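Local structure of RNA-directed RNA polymerase (3ZED) at residues 581-586 and 614-619. The protein probably acts as the viral RNA-dependent RNA polymerase, copying genomic RNA from ribonucleoside triphosphates, and is thought to occur both free and covalently attached to that RNA. Residues are numbered along the deposited sequence; the frame is centred on the assembly and turned at random.
Sequences ERLIAS and EAIRLV
Leu583 and Ile616 pack at an oblique angle between two antiparallel helices in the thumb region of the birnavirus polymerase; the short segments run at 172° to each other with axes 10.8 Å apart. At that spacing the contact depends on side chains reaching across, and only 159 Å² is buried, both sides summed. The tight part is the end of Ile616: its CD1 lies 3.6 Å from Leu583 O, a van der Waals approach to the backbone of the facing helix, and 3.8 Å from Ser586 CB. In Ile616, CG1 is close to anti to the backbone N (chi1 -158°), and with chi2 at 77° this sends CD1 across to Leu583 O and Ser586. Leu583 answers from the other helix, with CD1 packed 3.9 Å from Ile616 CD1 and 3.7 Å from Ile616 O.

Toward Val619 the fit is looser, a single methyl pair linking its CG2 to Leu583 CD1 at 4.1 Å. Even this loose end is closed to solvent: all four touching residues are buried, and Phe662 and Leu627 add apolar cover from a loop and helix 625-645. The exposed flank of helix 580-588, at Glu581 and Arg582, is a part of that helix away from the contact. Ser586 OG is hydrogen-bonded to Glu661 OE2 and across the interface touches Ile616 CD1 at 3.8 Å.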
loop_
_atom_site.group_PDB
_atom_site.type_symbol
_atom_site.label_atom_id
_atom_site.label_comp_id
_atom_site.label_asym_id
_atom_site.label_seq_id
_atom_site.Cartn_x
_atom_site.Cartn_y
_atom_site.Cartn_z
ATOM N N GLU B 581 -16.763 -5.756 -13.373
ATOM C CA GLU B 581 -17.423 -5.314 -12.129
ATOM C C GLU B 581 -16.881 -3.956 -11.647
ATOM O O GLU B 581 -17.660 -3.106 -11.228
ATOM C CB GLU B 581 -17.254 -6.377 -11.036
ATOM C CG GLU B 581 -18.335 -6.353 -9.966
ATOM C CD GLU B 581 -18.230 -7.495 -8.966
ATOM O OE1 GLU B 581 -17.337 -7.443 -8.087
ATOM O OE2 GLU B 581 -19.029 -8.455 -9.077
ATOM N N ARG B 582 -15.569 -3.754 -11.728
ATOM C CA ARG B 582 -14.915 -2.488 -11.375
ATOM C C ARG B 582 -15.313 -1.372 -12.355
ATOM O O ARG B 582 -15.582 -0.252 -11.929
ATOM C CB ARG B 582 -13.383 -2.648 -11.394
ATOM C CG ARG B 582 -12.877 -3.586 -10.329
ATOM C CD ARG B 582 -11.368 -3.529 -10.297
ATOM N NE ARG B 582 -10.850 -4.593 -9.444
ATOM C CZ ARG B 582 -9.862 -4.444 -8.572
ATOM N NH1 ARG B 582 -9.258 -3.265 -8.434
ATOM N NH2 ARG B 582 -9.455 -5.475 -7.841
ATOM N N LEU B 583 -15.357 -1.692 -13.662
ATOM C CA LEU B 583 -15.745 -0.752 -14.711
ATOM C C LEU B 583 -17.171 -0.247 -14.476
ATOM O O LEU B 583 -17.391 0.962 -14.461
ATOM C CB LEU B 583 -15.631 -1.430 -16.097
ATOM C CG LEU B 583 -15.869 -0.565 -17.344
ATOM C CD1 LEU B 583 -14.713 0.433 -17.566
ATOM C CD2 LEU B 583 -16.011 -1.446 -18.578
ATOM N N ILE B 584 -18.116 -1.160 -14.243
ATOM C CA ILE B 584 -19.530 -0.849 -13.993
ATOM C C ILE B 584 -19.686 -0.030 -12.696
ATOM O O ILE B 584 -20.358 0.997 -12.733
ATOM C CB ILE B 584 -20.384 -2.139 -13.988
ATOM C CG1 ILE B 584 -20.353 -2.860 -15.364
ATOM C CG2 ILE B 584 -21.830 -1.922 -13.496
ATOM C CD1 ILE B 584 -21.030 -2.159 -16.607
ATOM N N ALA B 585 -19.038 -0.437 -11.593
ATOM C CA ALA B 585 -19.136 0.294 -10.320
ATOM C C ALA B 585 -18.661 1.742 -10.479
ATOM O O ALA B 585 -19.317 2.661 -9.994
ATOM C CB ALA B 585 -18.325 -0.414 -9.234
ATOM N N SER B 586 -17.556 1.931 -11.195
ATOM C CA SER B 586 -16.955 3.247 -11.456
ATOM C C SER B 586 -17.847 4.108 -12.394
ATOM O O SER B 586 -17.978 5.317 -12.165
ATOM C CB SER B 586 -15.551 3.083 -12.022
ATOM O OG SER B 586 -14.904 4.339 -12.072
ATOM N N GLU B 614 -13.864 10.338 -20.473
ATOM C CA GLU B 614 -12.727 9.886 -21.267
ATOM C C GLU B 614 -11.972 8.750 -20.563
ATOM O O GLU B 614 -11.602 7.780 -21.222
ATOM C CB GLU B 614 -11.759 11.048 -21.582
ATOM C CG GLU B 614 -12.294 12.103 -22.541
ATOM C CD GLU B 614 -12.561 11.649 -23.963
ATOM O OE1 GLU B 614 -13.599 10.995 -24.203
ATOM O OE2 GLU B 614 -11.750 11.980 -24.850
ATOM N N ALA B 615 -11.760 8.858 -19.227
ATOM C CA ALA B 615 -11.037 7.853 -18.442
ATOM C C ALA B 615 -11.795 6.536 -18.389
ATOM O O ALA B 615 -11.170 5.496 -18.584
ATOM C CB ALA B 615 -10.745 8.357 -17.042
ATOM N N ILE B 616 -13.133 6.562 -18.215
ATOM C CA ILE B 616 -13.939 5.336 -18.200
ATOM C C ILE B 616 -13.820 4.609 -19.594
ATOM O O ILE B 616 -13.731 3.375 -19.644
ATOM C CB ILE B 616 -15.406 5.541 -17.716
ATOM C CG1 ILE B 616 -16.016 4.224 -17.206
ATOM C CG2 ILE B 616 -16.318 6.191 -18.753
ATOM C CD1 ILE B 616 -15.563 3.774 -15.778
ATOM N N ARG B 617 -13.720 5.384 -20.686
ATOM C CA ARG B 617 -13.528 4.834 -22.030
ATOM C C ARG B 617 -12.126 4.218 -22.154
ATOM O O ARG B 617 -12.017 3.067 -22.564
ATOM C CB ARG B 617 -13.735 5.915 -23.097
ATOM C CG ARG B 617 -15.165 6.428 -23.202
ATOM C CD ARG B 617 -15.244 7.675 -24.075
ATOM N NE ARG B 617 -15.054 7.333 -25.482
ATOM C CZ ARG B 617 -14.760 8.201 -26.443
ATOM N NH1 ARG B 617 -14.589 9.486 -26.160
ATOM N NH2 ARG B 617 -14.626 7.793 -27.691
ATOM N N LEU B 618 -11.079 4.959 -21.741
ATOM C CA LEU B 618 -9.670 4.559 -21.803
ATOM C C LEU B 618 -9.350 3.250 -21.102
ATOM O O LEU B 618 -8.587 2.437 -21.634
ATOM C CB LEU B 618 -8.784 5.628 -21.154
ATOM C CG LEU B 618 -8.335 6.800 -21.960
ATOM C CD1 LEU B 618 -7.762 7.848 -21.047
ATOM C CD2 LEU B 618 -7.283 6.397 -22.935
ATOM N N VAL B 619 -9.853 3.086 -19.883
ATOM C CA VAL B 619 -9.533 1.922 -19.063
ATOM C C VAL B 619 -10.243 0.655 -19.529
ATOM O O VAL B 619 -9.855 -0.419 -19.087
ATOM C CB VAL B 619 -9.763 2.181 -17.551
ATOM C CG1 VAL B 619 -8.782 3.235 -17.059
ATOM C CG2 VAL B 619 -11.221 2.563 -17.250
#